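Local coordinates for protein glucanase (Clostridium thermocellum, PDB 5GXX) that probably hydrolyses beta-1,4-glucosidic bonds within cellulose chains, as a cellulosomal endoglucanase of glycoside hydrolase family 9, at residues A[255-260]-A[264-269]; A[372-377]-A[400-405]; A[20-25]-A[92-97]; A[77-82]-A[421-426]. The protein carries 1 engineered substitution. All blocks are in the same frame, centred on the assembly; numbering follows the deposited sequence.

Contact 1 (A[255-260]-A[264-269]); sequences LLARAT and EYHKFA
Tyr265 and His266, neighbours on one helix, each offer a ring face to the helix that precedes it, and two CH-pi contacts result. Leu256 CB stands almost exactly over the middle of the Tyr265 ring, 3.8 Å from the centroid and 6° off the normal, while the aliphatic CG of Glu264 covers the other face. Ala257 CB does the same for His266, 3.7 Å from the ring centroid. Ala257 CB also lies 3.6 Å from Tyr265 CB, and Leu256 CD1 reaches the phenol end of the tyrosine.

The polar contacts sit around the ring edges. Thr260 OG1 comes up to the rim of Tyr265, near its plane, 3.3 Å from CD2. That hydroxyl donates back to Leu256 O at 2.9 Å; with OG1 set between its own backbone N and carbonyl carbon (chi1 70°), it reaches the opposite face of the carbonyl from Thr260 N. Water 1, in the plane of the imidazole, is 2.7 Å from His266 NE2 and donates to Ala257 O.

The two segments belong to a helical hairpin of the family 9 (alpha/alpha)6 barrel, their axes 8.1 Å apart at closest and crossing at -148°. With Tyr265 OH bonded to Glu222 and His266 ND1 to Tyr315 OH, carbon covers ring faces while the polar ends probably limit how far either ring can turn.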
loop_
_atom_site.group_PDB
_atom_site.type_symbol
_atom_site.label_atom_id
_atom_site.label_comp_id
_atom_site.label_asym_id
_atom_site.label_seq_id
_atom_site.Cartn_x
_atom_site.Cartn_y
_atom_site.Cartn_z
ATOM N N LEU A 255 -5.405 19.861 -58.164
ATOM C CA LEU A 255 -4.242 19.517 -58.967
ATOM C C LEU A 255 -4.658 19.050 -60.357
ATOM O O LEU A 255 -3.989 19.375 -61.334
ATOM C CB LEU A 255 -3.400 18.436 -58.273
ATOM C CG LEU A 255 -2.745 18.830 -56.950
ATOM C CD1 LEU A 255 -2.169 17.588 -56.273
ATOM C CD2 LEU A 255 -1.687 19.922 -57.124
ATOM N N LEU A 256 -5.751 18.299 -60.462
ATOM C CA LEU A 256 -6.215 17.792 -61.757
ATOM C C LEU A 256 -6.896 18.846 -62.630
ATOM O O LEU A 256 -6.894 18.731 -63.858
ATOM C CB LEU A 256 -7.162 16.610 -61.564
ATOM C CG LEU A 256 -6.542 15.255 -61.201
ATOM C CD1 LEU A 256 -7.654 14.220 -61.248
ATOM C CD2 LEU A 256 -5.448 14.863 -62.200
ATOM N N ALA A 257 -7.483 19.861 -61.992
ATOM C CA ALA A 257 -7.975 21.043 -62.699
ATOM C C ALA A 257 -6.810 21.748 -63.376
ATOM O O ALA A 257 -6.893 22.085 -64.559
ATOM C CB ALA A 257 -8.674 22.002 -61.735
ATOM N N ARG A 258 -5.730 21.968 -62.630
ATOM C CA ARG A 258 -4.541 22.582 -63.217
ATOM C C ARG A 258 -3.924 21.703 -64.315
ATOM O O ARG A 258 -3.587 22.202 -65.395
ATOM C CB ARG A 258 -3.542 22.998 -62.136
ATOM C CG ARG A 258 -2.323 23.754 -62.635
ATOM C CD ARG A 258 -1.546 24.348 -61.477
ATOM N NE ARG A 258 -0.975 23.290 -60.639
ATOM C CZ ARG A 258 -0.362 23.488 -59.479
ATOM N NH1 ARG A 258 -0.217 24.709 -58.992
ATOM N NH2 ARG A 258 0.123 22.449 -58.816
ATOM N N ALA A 259 -3.832 20.397 -64.075
ATOM C CA ALA A 259 -3.146 19.494 -65.010
ATOM C C ALA A 259 -3.861 19.194 -66.328
ATOM O O ALA A 259 -3.207 19.151 -67.373
ATOM C CB ALA A 259 -2.740 18.194 -64.320
ATOM N N THR A 260 -5.172 18.967 -66.290
ATOM C CA THR A 260 -5.932 18.638 -67.496
ATOM C C THR A 260 -6.682 19.845 -68.051
ATOM O O THR A 260 -7.053 19.862 -69.228
ATOM C CB THR A 260 -6.968 17.517 -67.263
ATOM O OG1 THR A 260 -8.026 18.010 -66.428
ATOM C CG2 THR A 260 -6.320 16.281 -66.630
ATOM N N GLU A 264 -14.792 19.638 -65.392
ATOM C CA GLU A 264 -15.285 18.865 -64.248
ATOM C C GLU A 264 -14.491 19.131 -62.962
ATOM O O GLU A 264 -15.067 19.164 -61.873
ATOM C CB GLU A 264 -15.348 17.368 -64.566
ATOM C CG GLU A 264 -13.994 16.683 -64.611
ATOM C CD GLU A 264 -14.090 15.244 -65.074
ATOM O OE1 GLU A 264 -14.329 15.029 -66.279
ATOM O OE2 GLU A 264 -13.904 14.333 -64.242
ATOM N N TYR A 265 -13.183 19.334 -63.095
ATOM C CA TYR A 265 -12.313 19.546 -61.939
ATOM C C TYR A 265 -12.443 20.984 -61.445
ATOM O O TYR A 265 -12.345 21.247 -60.243
ATOM C CB TYR A 265 -10.857 19.198 -62.250
ATOM C CG TYR A 265 -10.704 17.766 -62.710
ATOM C CD1 TYR A 265 -11.099 16.720 -61.884
ATOM C CD2 TYR A 265 -10.193 17.457 -63.968
ATOM C CE1 TYR A 265 -10.990 15.405 -62.279
ATOM C CE2 TYR A 265 -10.085 16.128 -64.384
ATOM C CZ TYR A 265 -10.488 15.117 -63.532
ATOM O OH TYR A 265 -10.401 13.794 -63.899
ATOM N N HIS A 266 -12.649 21.907 -62.381
ATOM C CA HIS A 266 -12.852 23.310 -62.039
ATOM C C HIS A 266 -14.192 23.534 -61.356
ATOM O O HIS A 266 -14.276 24.249 -60.346
ATOM C CB HIS A 266 -12.690 24.216 -63.268
ATOM C CG HIS A 266 -11.264 24.446 -63.643
ATOM N ND1 HIS A 266 -10.424 25.262 -62.916
ATOM C CD2 HIS A 266 -10.519 23.950 -64.661
ATOM C CE1 HIS A 266 -9.224 25.266 -63.468
ATOM N NE2 HIS A 266 -9.254 24.471 -64.524
ATOM N N LYS A 267 -15.228 22.882 -61.873
ATOM C CA LYS A 267 -16.543 22.916 -61.254
ATOM C C LYS A 267 -16.479 22.419 -59.815
ATOM O O LYS A 267 -17.057 23.065 -58.923
ATOM C CB LYS A 267 -17.562 22.096 -62.047
ATOM C CG LYS A 267 -18.936 21.990 -61.408
ATOM C CD LYS A 267 -19.931 21.286 -62.326
ATOM C CE LYS A 267 -21.313 21.262 -61.689
ATOM N NZ LYS A 267 -22.356 20.908 -62.691
ATOM N N PHE A 268 -15.815 21.280 -59.616
ATOM C CA PHE A 268 -15.644 20.740 -58.267
ATOM C C PHE A 268 -14.898 21.698 -57.341
ATOM O O PHE A 268 -15.383 21.953 -56.235
ATOM C CB PHE A 268 -14.952 19.371 -58.250
ATOM C CG PHE A 268 -14.698 18.888 -56.847
ATOM C CD1 PHE A 268 -15.683 18.184 -56.177
ATOM C CD2 PHE A 268 -13.536 19.248 -56.172
ATOM C CE1 PHE A 268 -15.484 17.774 -54.859
ATOM C CE2 PHE A 268 -13.326 18.843 -54.861
ATOM C CZ PHE A 268 -14.309 18.115 -54.202
ATOM N N ALA A 269 -13.746 22.212 -57.773
ATOM C CA ALA A 269 -12.913 23.082 -56.943
ATOM C C ALA A 269 -13.713 24.312 -56.532
ATOM O O ALA A 269 -13.620 24.728 -55.382
ATOM C CB ALA A 269 -11.641 23.495 -57.689
HETATM O O HOH W 1 -7.074 24.948 -66.004
#

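Contact 2 (A[372-377]-A[400-405]); sequences DKRDIP and DNIEDY
An Asx turn and a type I beta turn shape the loop 400-405, in a stretch of sequence that matches a family 9 signature, and its Ile402 and Glu403 pack against Arg374 of the loop 372-377. Both loops lie in the long irregular connection between helix 364-367 and helix 412-429, so this contact joins two pieces of chain that are neither helix nor strand.

The turn is built on Asn401, whose OD1 accepts from Glu403 N at 2.9 Å, the donor standing above the plane of the amide carbonyl; Asn401 O takes Asp404 N to close the type I turn. Ile402, at the first corner, points its side chain at the other loop. Its CG2 touches Arg374 O at 3.5 Å and CD1 comes nearly as close to the same oxygen. Ile402 O is hydrogen-bonded to His362 ND1, outside the two loops.

Arg374 and Glu403 form a salt bridge with one hydrogen bond in it, at the more exposed side. The arginine bends at chi3 (-85°) and the glutamate at chi2, which brings the two side chains together. Their flat groups are not coplanar but 73° apart. Trp122 makes a cation-pi contact with the same guanidinium, a second hold on this charge. Glu403 OE2 rests by the aliphatic CB of Arg374, 3.4 Å away. The bond itself runs from Arg374 NE to Glu403 OE1, 3.0 Å and fairly straight at 164°, within the guanidinium plane but above that of the carboxylate.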
loop_
_atom_site.group_PDB
_atom_site.type_symbol
_atom_site.label_atom_id
_atom_site.label_comp_id
_atom_site.label_asym_id
_atom_site.label_seq_id
_atom_site.Cartn_x
_atom_site.Cartn_y
_atom_site.Cartn_z
ATOM N N ASP A 372 3.935 11.608 -14.047
ATOM C CA ASP A 372 2.738 11.123 -14.739
ATOM C C ASP A 372 1.504 11.941 -14.322
ATOM O O ASP A 372 0.457 11.404 -13.959
ATOM C CB ASP A 372 2.587 9.605 -14.511
ATOM C CG ASP A 372 1.511 8.984 -15.380
ATOM O OD1 ASP A 372 1.126 9.580 -16.403
ATOM O OD2 ASP A 372 1.036 7.871 -15.040
ATOM N N LYS A 373 1.656 13.264 -14.341
ATOM C CA LYS A 373 0.542 14.185 -14.087
ATOM C C LYS A 373 0.577 15.321 -15.098
ATOM O O LYS A 373 1.635 15.767 -15.526
ATOM C CB LYS A 373 0.613 14.824 -12.692
ATOM C CG LYS A 373 0.399 13.862 -11.534
ATOM C CD LYS A 373 0.370 14.612 -10.213
ATOM C CE LYS A 373 -0.424 13.821 -9.167
ATOM N NZ LYS A 373 -0.329 14.439 -7.809
ATOM N N ARG A 374 -0.599 15.838 -15.421
ATOM C CA ARG A 374 -0.690 16.996 -16.307
ATOM C C ARG A 374 -0.628 18.321 -15.564
ATOM O O ARG A 374 -0.249 19.341 -16.148
ATOM C CB ARG A 374 -1.971 16.947 -17.135
ATOM C CG ARG A 374 -1.905 15.933 -18.255
ATOM C CD ARG A 374 -3.112 16.131 -19.147
ATOM N NE ARG A 374 -4.226 15.399 -18.573
ATOM C CZ ARG A 374 -4.370 14.085 -18.694
ATOM N NH1 ARG A 374 -3.469 13.392 -19.371
ATOM N NH2 ARG A 374 -5.396 13.467 -18.134
ATOM N N ASP A 375 -1.044 18.316 -14.303
ATOM C CA ASP A 375 -1.121 19.547 -13.522
ATOM C C ASP A 375 0.197 19.949 -12.871
ATOM O O ASP A 375 0.330 21.060 -12.348
ATOM C CB ASP A 375 -2.247 19.468 -12.474
ATOM C CG ASP A 375 -2.074 18.319 -11.496
ATOM O OD1 ASP A 375 -1.828 17.174 -11.926
ATOM O OD2 ASP A 375 -2.219 18.544 -10.272
ATOM N N ILE A 376 1.165 19.035 -12.871
ATOM C CA ILE A 376 2.471 19.303 -12.270
ATOM C C ILE A 376 3.540 18.882 -13.278
ATOM O O ILE A 376 3.513 17.725 -13.722
ATOM C CB ILE A 376 2.640 18.561 -10.923
ATOM C CG1 ILE A 376 1.678 19.145 -9.872
ATOM C CG2 ILE A 376 4.087 18.653 -10.467
ATOM C CD1 ILE A 376 1.595 18.363 -8.551
ATOM N N PRO A 377 4.423 19.819 -13.693
ATOM C CA PRO A 377 4.495 21.228 -13.280
ATOM C C PRO A 377 3.350 22.073 -13.845
ATOM O O PRO A 377 2.749 21.717 -14.868
ATOM C CB PRO A 377 5.854 21.694 -13.820
ATOM C CG PRO A 377 6.073 20.812 -15.028
ATOM C CD PRO A 377 5.534 19.467 -14.598
ATOM N N ASP A 400 -6.662 28.510 -22.401
ATOM C CA ASP A 400 -5.381 27.827 -22.484
ATOM C C ASP A 400 -5.225 26.915 -21.270
ATOM O O ASP A 400 -4.848 27.376 -20.188
ATOM C CB ASP A 400 -4.295 28.910 -22.504
ATOM C CG ASP A 400 -2.895 28.365 -22.663
ATOM O OD1 ASP A 400 -2.745 27.219 -23.136
ATOM O OD2 ASP A 400 -1.959 29.123 -22.299
ATOM N N ASN A 401 -5.542 25.636 -21.446
ATOM C CA ASN A 401 -5.641 24.698 -20.336
ATOM C C ASN A 401 -5.081 23.366 -20.835
ATOM O O ASN A 401 -5.514 22.852 -21.877
ATOM C CB ASN A 401 -7.123 24.612 -19.949
ATOM C CG ASN A 401 -7.422 23.562 -18.900
ATOM O OD1 ASN A 401 -6.530 22.880 -18.391
ATOM N ND2 ASN A 401 -8.707 23.423 -18.575
ATOM N N ILE A 402 -4.094 22.805 -20.142
ATOM C CA ILE A 402 -3.506 21.546 -20.580
ATOM C C ILE A 402 -4.532 20.397 -20.592
ATOM O O ILE A 402 -4.387 19.412 -21.315
ATOM C CB ILE A 402 -2.270 21.162 -19.719
ATOM C CG1 ILE A 402 -1.395 20.146 -20.460
ATOM C CG2 ILE A 402 -2.694 20.675 -18.315
ATOM C CD1 ILE A 402 -0.107 19.766 -19.698
ATOM N N GLU A 403 -5.582 20.539 -19.792
ATOM C CA GLU A 403 -6.592 19.497 -19.677
ATOM C C GLU A 403 -7.536 19.462 -20.879
ATOM O O GLU A 403 -8.230 18.459 -21.102
ATOM C CB GLU A 403 -7.392 19.632 -18.378
ATOM C CG GLU A 403 -6.564 19.452 -17.106
ATOM C CD GLU A 403 -6.002 18.050 -16.920
ATOM O OE1 GLU A 403 -6.495 17.075 -17.541
ATOM O OE2 GLU A 403 -5.062 17.919 -16.111
ATOM N N ASP A 404 -7.562 20.547 -21.649
ATOM C CA ASP A 404 -8.454 20.616 -22.803
ATOM C C ASP A 404 -7.771 19.946 -23.990
ATOM O O ASP A 404 -7.083 20.600 -24.777
ATOM C CB ASP A 404 -8.861 22.054 -23.129
ATOM C CG ASP A 404 -10.007 22.115 -24.124
ATOM O OD1 ASP A 404 -10.191 21.128 -24.866
ATOM O OD2 ASP A 404 -10.708 23.145 -24.172
ATOM N N TYR A 405 -7.939 18.635 -24.086
ATOM C CA TYR A 405 -7.308 17.819 -25.126
ATOM C C TYR A 405 -7.941 18.026 -26.507
ATOM O O TYR A 405 -7.478 17.446 -27.501
ATOM C CB TYR A 405 -7.299 16.328 -24.732
ATOM C CG TYR A 405 -8.688 15.790 -24.484
ATOM C CD1 TYR A 405 -9.491 15.356 -25.539
ATOM C CD2 TYR A 405 -9.215 15.764 -23.193
ATOM C CE1 TYR A 405 -10.777 14.882 -25.309
ATOM C CE2 TYR A 405 -10.495 15.295 -22.952
ATOM C CZ TYR A 405 -11.271 14.865 -24.014
ATOM O OH TYR A 405 -12.547 14.415 -23.757
#

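Contact 3 (A[20-25]-A[92-97]); sequences CQQAGP and LAFALD
Gln22 O, from the residue whose side chain lies on the Phe94 ring, shares Arg35 NH1 with Cys20 O, so one guanidinium nitrogen ties down two carbonyls of the loop. OE1 of the Gln22 amide accepts from Asn30 ND2. The side chain runs extended beyond CG across one face of Phe94. Its CG sits 4.0 Å from the ring centroid in a CH-pi contact, 28° off the normal, and NE2 lies farther along, 3.8 Å from Phe94 CG. Amide and ring are stacked, with their planes 25° apart.

The ring edge meets backbone oxygens instead. Ala23 O is 3.4 Å from Phe94 CZ, close to the ring plane, and Pro25 O approaches CE1 at 3.7 Å. Ala23 O is buried here with no hydrogen-bonding partner in the model, so the slightly positive aromatic rim probably offers it some compensation.

Phe94 reaches out from helix 85-101 with CG anti to its backbone N (chi1 -172°), and Pro27 also touches it. Leu92 and Leu96 of the same helix pack instead against helices 58-75 and 142-158, while the loop beyond helix 7-20 runs past the phenylalanine.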
loop_
_atom_site.group_PDB
_atom_site.type_symbol
_atom_site.label_atom_id
_atom_site.label_comp_id
_atom_site.label_asym_id
_atom_site.label_seq_id
_atom_site.Cartn_x
_atom_site.Cartn_y
_atom_site.Cartn_z
ATOM N N CYS A 20 10.600 19.221 -32.948
ATOM C CA CYS A 20 10.126 18.826 -31.620
ATOM C C CYS A 20 9.463 17.438 -31.633
ATOM O O CYS A 20 9.367 16.784 -30.591
ATOM C CB CYS A 20 9.110 19.848 -31.124
ATOM S SG CYS A 20 9.795 21.485 -30.879
ATOM N N GLN A 21 9.015 17.006 -32.810
ATOM C CA GLN A 21 8.270 15.755 -32.959
ATOM C C GLN A 21 9.153 14.577 -33.343
ATOM O O GLN A 21 8.664 13.449 -33.469
ATOM C CB GLN A 21 7.187 15.903 -34.029
ATOM C CG GLN A 21 6.151 16.982 -33.736
ATOM C CD GLN A 21 5.354 16.689 -32.487
ATOM O OE1 GLN A 21 5.676 17.179 -31.416
ATOM N NE2 GLN A 21 4.349 15.824 -32.611
ATOM N N GLN A 22 10.439 14.828 -33.557
ATOM C CA GLN A 22 11.300 13.776 -34.087
ATOM C C GLN A 22 11.560 12.628 -33.121
ATOM O O GLN A 22 11.901 12.845 -31.955
ATOM C CB GLN A 22 12.625 14.347 -34.592
ATOM C CG GLN A 22 12.456 15.168 -35.855
ATOM C CD GLN A 22 13.757 15.823 -36.293
ATOM O OE1 GLN A 22 14.703 15.959 -35.507
ATOM N NE2 GLN A 22 13.783 16.290 -37.549
ATOM N N ALA A 23 11.378 11.414 -33.630
ATOM C CA ALA A 23 11.753 10.227 -32.875
ATOM C C ALA A 23 13.220 9.908 -33.137
ATOM O O ALA A 23 13.803 10.365 -34.126
ATOM C CB ALA A 23 10.846 9.068 -33.248
ATOM N N GLY A 24 13.831 9.163 -32.220
ATOM C CA GLY A 24 15.234 8.789 -32.361
ATOM C C GLY A 24 15.545 7.867 -33.524
ATOM O O GLY A 24 14.720 7.035 -33.925
ATOM N N PRO A 25 16.776 7.950 -34.051
ATOM C CA PRO A 25 17.804 8.887 -33.608
ATOM C C PRO A 25 17.625 10.278 -34.225
ATOM O O PRO A 25 17.263 10.405 -35.395
ATOM C CB PRO A 25 19.101 8.223 -34.076
ATOM C CG PRO A 25 18.684 7.515 -35.343
ATOM C CD PRO A 25 17.274 7.014 -35.073
ATOM N N LEU A 92 11.315 17.559 -44.042
ATOM C CA LEU A 92 10.553 16.643 -44.875
ATOM C C LEU A 92 11.340 15.341 -45.067
ATOM O O LEU A 92 10.763 14.260 -44.915
ATOM C CB LEU A 92 10.189 17.292 -46.218
ATOM C CG LEU A 92 9.576 16.359 -47.261
ATOM C CD1 LEU A 92 8.306 15.669 -46.754
ATOM C CD2 LEU A 92 9.295 17.126 -48.530
ATOM N N ALA A 93 12.638 15.443 -45.354
ATOM C CA ALA A 93 13.419 14.244 -45.685
ATOM C C ALA A 93 13.421 13.264 -44.529
ATOM O O ALA A 93 13.430 12.054 -44.727
ATOM C CB ALA A 93 14.858 14.606 -46.074
ATOM N N PHE A 94 13.447 13.798 -43.315
ATOM C CA PHE A 94 13.466 12.978 -42.111
ATOM C C PHE A 94 12.240 12.064 -42.068
ATOM O O PHE A 94 12.344 10.880 -41.740
ATOM C CB PHE A 94 13.559 13.890 -40.876
ATOM C CG PHE A 94 13.784 13.149 -39.598
ATOM C CD1 PHE A 94 15.082 12.875 -39.181
ATOM C CD2 PHE A 94 12.719 12.745 -38.808
ATOM C CE1 PHE A 94 15.328 12.172 -38.012
ATOM C CE2 PHE A 94 12.965 12.044 -37.633
ATOM C CZ PHE A 94 14.261 11.760 -37.232
ATOM N N ALA A 95 11.071 12.607 -42.395
ATOM C CA ALA A 95 9.851 11.815 -42.409
ATOM C C ALA A 95 9.844 10.826 -43.574
ATOM O O ALA A 95 9.482 9.667 -43.398
ATOM C CB ALA A 95 8.617 12.722 -42.462
ATOM N N LEU A 96 10.231 11.285 -44.762
ATOM C CA LEU A 96 10.292 10.417 -45.930
ATOM C C LEU A 96 11.244 9.243 -45.696
ATOM O O LEU A 96 10.928 8.126 -46.114
ATOM C CB LEU A 96 10.683 11.180 -47.201
ATOM C CG LEU A 96 9.631 12.231 -47.593
ATOM C CD1 LEU A 96 10.065 12.981 -48.840
ATOM C CD2 LEU A 96 8.225 11.678 -47.763
ATOM N N ASP A 97 12.374 9.465 -45.024
ATOM C CA ASP A 97 13.309 8.372 -44.746
ATOM C C ASP A 97 12.629 7.271 -43.937
ATOM O O ASP A 97 12.840 6.085 -44.183
ATOM C CB ASP A 97 14.570 8.874 -44.039
ATOM C CG ASP A 97 15.486 9.635 -44.977
ATOM O OD1 ASP A 97 15.280 9.576 -46.205
ATOM O OD2 ASP A 97 16.421 10.305 -44.494
#

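Contact 4 (A[77-82]-A[421-426]); sequences DDIEAS and ALCRLT
Ile79 takes a chi1 of 63°, which tucks CG1 between its backbone N and carbonyl carbon and leaves CG2 to face the helix carrying Cys423 and Thr426. On that helix Thr426 sets OG1 anti to its backbone N (chi1 -167°), and CG2 thereby turns toward the loop. The two methyls meet at 3.9 Å, Ile79 CG2 against Thr426 CG2, with the side chains crossing at about a right angle. The same isoleucine methyl also touches Cys423: it lies 3.5 Å from the backbone O and 4.0 Å from CB.

Three residues on, Ser82 adds its CB, 3.9 Å from Thr426 OG1. Neither hydroxyl bonds across the contact. Ser82 OG folds back to Ile79 O, 2.6 Å away and in the plane of that carbonyl, while Thr426 OG1 is hydrogen-bonded to Gly430 O, just past the end of its helix. With the polar ends satisfied locally, carbon does most of the touching. Water 2 adds a weak bridge from Ser82 N to Thr426 O.

In the (alpha/alpha)6 barrel of family 9, the loop 77-82 joins helix 58-75 to helix 85-101 and rests here on helix 412-429. Tyr75, at the end of helix 58-75, touches Cys423, and Ala8 and Leu11 of helix 7-20 touch Thr426; Leu425 and Leu422 pack against Ile336 of helix 322-340.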
loop_
_atom_site.group_PDB
_atom_site.type_symbol
_atom_site.label_atom_id
_atom_site.label_comp_id
_atom_site.label_asym_id
_atom_site.label_seq_id
_atom_site.Cartn_x
_atom_site.Cartn_y
_atom_site.Cartn_z
ATOM N N ASP A 77 10.577 27.835 -54.394
ATOM C CA ASP A 77 11.397 28.872 -55.026
ATOM C C ASP A 77 11.042 30.274 -54.557
ATOM O O ASP A 77 11.852 31.194 -54.665
ATOM C CB ASP A 77 11.210 28.854 -56.543
ATOM C CG ASP A 77 11.851 27.653 -57.202
ATOM O OD1 ASP A 77 12.860 27.133 -56.677
ATOM O OD2 ASP A 77 11.329 27.248 -58.260
ATOM N N ASP A 78 9.816 30.435 -54.074
ATOM C CA ASP A 78 9.273 31.758 -53.800
ATOM C C ASP A 78 9.560 32.255 -52.383
ATOM O O ASP A 78 9.222 33.389 -52.043
ATOM C CB ASP A 78 7.771 31.774 -54.104
ATOM C CG ASP A 78 7.468 31.460 -55.554
ATOM O OD1 ASP A 78 8.204 31.962 -56.434
ATOM O OD2 ASP A 78 6.490 30.723 -55.818
ATOM N N ILE A 79 10.186 31.411 -51.570
ATOM C CA ILE A 79 10.385 31.692 -50.151
ATOM C C ILE A 79 11.843 31.799 -49.718
ATOM O O ILE A 79 12.152 31.637 -48.536
ATOM C CB ILE A 79 9.740 30.606 -49.252
ATOM C CG1 ILE A 79 10.398 29.241 -49.487
ATOM C CG2 ILE A 79 8.225 30.531 -49.484
ATOM C CD1 ILE A 79 10.239 28.258 -48.340
ATOM N N GLU A 80 12.760 32.064 -50.642
ATOM C CA GLU A 80 14.157 32.017 -50.218
ATOM C C GLU A 80 14.583 33.152 -49.278
ATOM O O GLU A 80 15.474 32.969 -48.447
ATOM C CB GLU A 80 15.114 31.693 -51.368
ATOM C CG GLU A 80 15.441 30.191 -51.418
ATOM C CD GLU A 80 15.877 29.709 -52.794
ATOM O OE1 GLU A 80 16.316 30.541 -53.619
ATOM O OE2 GLU A 80 15.789 28.491 -53.055
ATOM N N ALA A 81 13.893 34.283 -49.374
ATOM C CA ALA A 81 14.080 35.425 -48.478
ATOM C C ALA A 81 13.745 35.131 -47.014
ATOM O O ALA A 81 14.385 35.677 -46.115
ATOM C CB ALA A 81 13.285 36.616 -48.971
ATOM N N SER A 82 12.745 34.285 -46.771
ATOM C CA SER A 82 12.426 33.813 -45.420
ATOM C C SER A 82 13.550 32.986 -44.798
ATOM O O SER A 82 13.594 32.823 -43.577
ATOM C CB SER A 82 11.162 32.952 -45.441
ATOM O OG SER A 82 11.411 31.713 -46.084
ATOM N N ALA A 421 0.321 27.288 -46.439
ATOM C CA ALA A 421 -0.259 28.633 -46.452
ATOM C C ALA A 421 0.677 29.755 -45.987
ATOM O O ALA A 421 0.684 30.846 -46.576
ATOM C CB ALA A 421 -1.561 28.607 -45.672
ATOM N N LEU A 422 1.494 29.494 -44.968
ATOM C CA LEU A 422 2.504 30.468 -44.549
ATOM C C LEU A 422 3.577 30.656 -45.626
ATOM O O LEU A 422 4.060 31.773 -45.837
ATOM C CB LEU A 422 3.148 30.098 -43.211
ATOM C CG LEU A 422 2.226 30.099 -41.993
ATOM C CD1 LEU A 422 2.897 29.420 -40.787
ATOM C CD2 LEU A 422 1.796 31.534 -41.653
ATOM N N CYS A 423 3.946 29.581 -46.309
ATOM C CA CYS A 423 4.834 29.727 -47.470
ATOM C C CYS A 423 4.262 30.716 -48.486
ATOM O O CYS A 423 4.984 31.600 -48.953
ATOM C CB CYS A 423 5.077 28.393 -48.173
ATOM S SG CYS A 423 6.173 27.281 -47.288
ATOM N N ARG A 424 2.982 30.587 -48.834
ATOM C CA ARG A 424 2.357 31.516 -49.771
ATOM C C ARG A 424 2.402 32.956 -49.260
ATOM O O ARG A 424 2.705 33.893 -50.015
ATOM C CB ARG A 424 0.905 31.096 -50.029
ATOM C CG ARG A 424 0.122 32.031 -50.949
ATOM C CD ARG A 424 0.846 32.265 -52.278
ATOM N NE ARG A 424 -0.009 33.061 -53.153
ATOM C CZ ARG A 424 -0.209 34.373 -52.999
ATOM N NH1 ARG A 424 0.403 35.066 -52.040
ATOM N NH2 ARG A 424 -1.034 35.006 -53.826
ATOM N N LEU A 425 2.108 33.150 -47.975
ATOM C CA LEU A 425 2.022 34.510 -47.457
ATOM C C LEU A 425 3.391 35.165 -47.300
ATOM O O LEU A 425 3.545 36.360 -47.576
ATOM C CB LEU A 425 1.202 34.535 -46.169
ATOM C CG LEU A 425 -0.297 34.452 -46.472
ATOM C CD1 LEU A 425 -1.066 33.904 -45.272
ATOM C CD2 LEU A 425 -0.866 35.800 -46.947
ATOM N N THR A 426 4.396 34.403 -46.885
ATOM C CA THR A 426 5.725 34.998 -46.769
ATOM C C THR A 426 6.299 35.259 -48.157
ATOM O O THR A 426 6.996 36.259 -48.353
ATOM C CB THR A 426 6.689 34.197 -45.878
ATOM O OG1 THR A 426 7.840 35.000 -45.585
ATOM C CG2 THR A 426 7.142 32.924 -46.556
HETATM O O HOH W 2 9.941 34.701 -48.729
#

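How the contacts relate
All four contacts belong to the helical catalytic part of the chain, but none touches another. Contacts 1 and 2 are nested inside the loop that contact 4 closes, and contact 3 crosses it along the sequence. Contacts 1 and 4 are buried and rely on carbon packing beside helices. Contact 1 links sequential helices through ring faces, contact 4 a loop to a distant helix through methyls. Contact 3, partly buried, sets a loop on an aromatic ring of helix 85-101, and contact 4 uses the loop leading into that helix. Contact 2 alone joins two irregular loops, and it alone has a salt bridge across it, at a more exposed place.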